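Side-chain contact in L-asparaginase 1 (Escherichia coli, PDB 6NXC), which catalyses the hydrolysis of L-asparagine to L-aspartate and ammonium as an allosterically activated homotetramer: residues L326-Y331 / G352-D357. The protein carries 1 engineered substitution. Sequence-based numbering, arbitrary orientation.
Sequences LTKLHY and GELTPD
Lys328, reaching out from helix 322-333 of the C-terminal domain, which contains a four-stranded parallel sheet (232-236, 256-261, 286-291 and 315-316), forms a buried salt bridge with Glu353 in the C-terminal tail that follows helix 339-346, the last helix of the chain. The charged pair carries nearly the whole contact. NZ of Lys328 donates a hydrogen bond of 2.7 Å to OE1 of Glu353, entering on the anti lone pair, the one turned away from OE2. The lysine chain is extended all the way (chi1 -163°, the later torsions close to 180°), which lets one side chain span a wide gap: CA of Lys328 and CA of Glu353 are still 9.1 Å apart. Glu353 instead bends at chi2 (-80°), and the two side chains cross at about a right angle. OE1 of Glu353 accordingly comes to the flank of the lysine tip, close to NZ and CE together, with CE of Lys328 only 3.1 Å from it.

Further bonds link the pair to the end of helix 339-346 and the residues just after it. NZ of Lys328 also binds the carbonyl oxygens of Met346 and Gln348, giving the buried ammonium three oxygen partners. OE1 of Glu353 takes a second donor, the backbone N of Leu350, and OE2 takes that of Arg351. With both oxygens held, the carboxylate is probably fixed in rotation, and the surrounding donors would favour its ionised form. The arrangement joins helix 322-333 to the loop that follows helix 339-346; a bound asparagine lies about 11 Å from the Glu353 side chain and takes no part in the salt bridge.

At another side of the ammonium lies a methyl of Leu354, its CD2 4.1 Å from NZ of Lys328.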
loop_
_atom_site.group_PDB
_atom_site.type_symbol
_atom_site.label_atom_id
_atom_site.label_comp_id
_atom_site.label_asym_id
_atom_site.label_seq_id
_atom_site.Cartn_x
_atom_site.Cartn_y
_atom_site.Cartn_z
ATOM N N LEU B 326 25.482 -9.323 -5.440
ATOM C CA LEU B 326 26.527 -8.946 -6.362
ATOM C C LEU B 326 27.648 -8.269 -5.570
ATOM O O LEU B 326 28.841 -8.640 -5.793
ATOM C CB LEU B 326 25.948 -8.042 -7.464
ATOM C CG LEU B 326 26.992 -7.713 -8.502
ATOM C CD1 LEU B 326 27.261 -8.917 -9.393
ATOM C CD2 LEU B 326 26.689 -6.482 -9.309
ATOM N N THR B 327 27.291 -7.234 -4.751
ATOM C CA THR B 327 28.328 -6.430 -4.112
ATOM C C THR B 327 28.988 -7.309 -3.041
ATOM O O THR B 327 30.138 -7.161 -2.841
ATOM C CB THR B 327 27.795 -5.075 -3.684
ATOM O OG1 THR B 327 26.741 -5.361 -2.772
ATOM C CG2 THR B 327 27.299 -4.304 -4.864
ATOM N N LYS B 328 28.247 -8.189 -2.336
ATOM C CA LYS B 328 28.781 -9.042 -1.287
ATOM C C LYS B 328 29.820 -9.999 -1.915
ATOM O O LYS B 328 30.868 -10.247 -1.306
ATOM C CB LYS B 328 27.673 -9.864 -0.639
ATOM C CG LYS B 328 28.037 -10.475 0.711
ATOM C CD LYS B 328 26.829 -11.139 1.341
ATOM C CE LYS B 328 27.147 -11.749 2.654
ATOM N NZ LYS B 328 25.941 -12.360 3.257
ATOM N N LEU B 329 29.526 -10.527 -3.124
ATOM C CA LEU B 329 30.486 -11.470 -3.813
ATOM C C LEU B 329 31.737 -10.681 -4.200
ATOM O O LEU B 329 32.801 -11.173 -3.973
ATOM C CB LEU B 329 29.832 -12.065 -5.041
ATOM C CG LEU B 329 28.838 -13.152 -4.678
ATOM C CD1 LEU B 329 27.966 -13.436 -5.869
ATOM C CD2 LEU B 329 29.622 -14.384 -4.244
ATOM N N HIS B 330 31.584 -9.478 -4.757
ATOM C CA HIS B 330 32.714 -8.566 -5.102
ATOM C C HIS B 330 33.551 -8.385 -3.872
ATOM O O HIS B 330 34.829 -8.551 -3.924
ATOM C CB HIS B 330 32.314 -7.214 -5.645
ATOM C CG HIS B 330 32.016 -7.285 -7.122
ATOM N ND1 HIS B 330 33.008 -7.078 -8.066
ATOM C CD2 HIS B 330 30.881 -7.423 -7.807
ATOM C CE1 HIS B 330 32.462 -7.190 -9.251
ATOM N NE2 HIS B 330 31.170 -7.364 -9.122
ATOM N N TYR B 331 32.887 -8.135 -2.725
ATOM C CA TYR B 331 33.627 -7.895 -1.480
ATOM C C TYR B 331 34.385 -9.159 -1.027
ATOM O O TYR B 331 35.602 -9.107 -0.841
ATOM C CB TYR B 331 32.640 -7.393 -0.403
ATOM C CG TYR B 331 33.160 -7.522 0.999
ATOM C CD1 TYR B 331 34.161 -6.717 1.463
ATOM C CD2 TYR B 331 32.635 -8.447 1.856
ATOM C CE1 TYR B 331 34.638 -6.804 2.760
ATOM C CE2 TYR B 331 33.112 -8.586 3.137
ATOM C CZ TYR B 331 34.142 -7.777 3.585
ATOM O OH TYR B 331 34.556 -7.973 4.845
ATOM N N GLY B 352 23.677 -6.513 7.813
ATOM C CA GLY B 352 22.238 -6.213 7.834
ATOM C C GLY B 352 21.522 -6.514 6.536
ATOM O O GLY B 352 20.353 -6.183 6.477
ATOM N N GLU B 353 22.181 -7.204 5.637
ATOM C CA GLU B 353 21.688 -7.482 4.268
ATOM C C GLU B 353 20.758 -8.660 4.210
ATOM O O GLU B 353 20.018 -8.802 3.214
ATOM C CB GLU B 353 22.797 -7.734 3.248
ATOM C CG GLU B 353 23.511 -9.020 3.395
ATOM C CD GLU B 353 24.583 -9.025 4.486
ATOM O OE1 GLU B 353 25.279 -10.104 4.535
ATOM O OE2 GLU B 353 24.729 -8.022 5.252
ATOM N N LEU B 354 20.729 -9.476 5.229
ATOM C CA LEU B 354 19.906 -10.680 5.180
ATOM C C LEU B 354 19.395 -11.026 6.590
ATOM O O LEU B 354 20.003 -10.570 7.612
ATOM C CB LEU B 354 20.682 -11.790 4.483
ATOM C CG LEU B 354 21.689 -12.683 5.175
ATOM C CD1 LEU B 354 21.102 -13.587 6.321
ATOM C CD2 LEU B 354 22.209 -13.686 4.156
ATOM N N THR B 355 18.272 -11.704 6.619
ATOM C CA THR B 355 17.566 -12.032 7.878
ATOM C C THR B 355 17.946 -13.486 8.258
ATOM O O THR B 355 17.649 -14.438 7.531
ATOM C CB THR B 355 16.042 -11.967 7.659
ATOM O OG1 THR B 355 15.711 -10.692 7.057
ATOM C CG2 THR B 355 15.337 -12.199 8.969
ATOM N N PRO B 356 18.652 -13.694 9.370
ATOM C CA PRO B 356 19.050 -15.056 9.720
ATOM C C PRO B 356 17.851 -15.957 10.070
ATOM O O PRO B 356 16.919 -15.419 10.516
ATOM C CB PRO B 356 19.939 -14.834 10.950
ATOM C CG PRO B 356 20.393 -13.382 10.857
ATOM C CD PRO B 356 19.214 -12.645 10.264
ATOM N N ASP B 357 17.984 -17.286 9.951
ATOM C CA ASP B 357 16.997 -18.319 10.400
ATOM C C ASP B 357 16.709 -18.232 11.895
ATOM O O ASP B 357 17.725 -18.053 12.543
ATOM C CB ASP B 357 17.514 -19.714 10.064
ATOM C CG ASP B 357 17.265 -20.075 8.609
ATOM O OD1 ASP B 357 16.608 -19.277 7.884
ATOM O OD2 ASP B 357 17.712 -21.146 8.207
#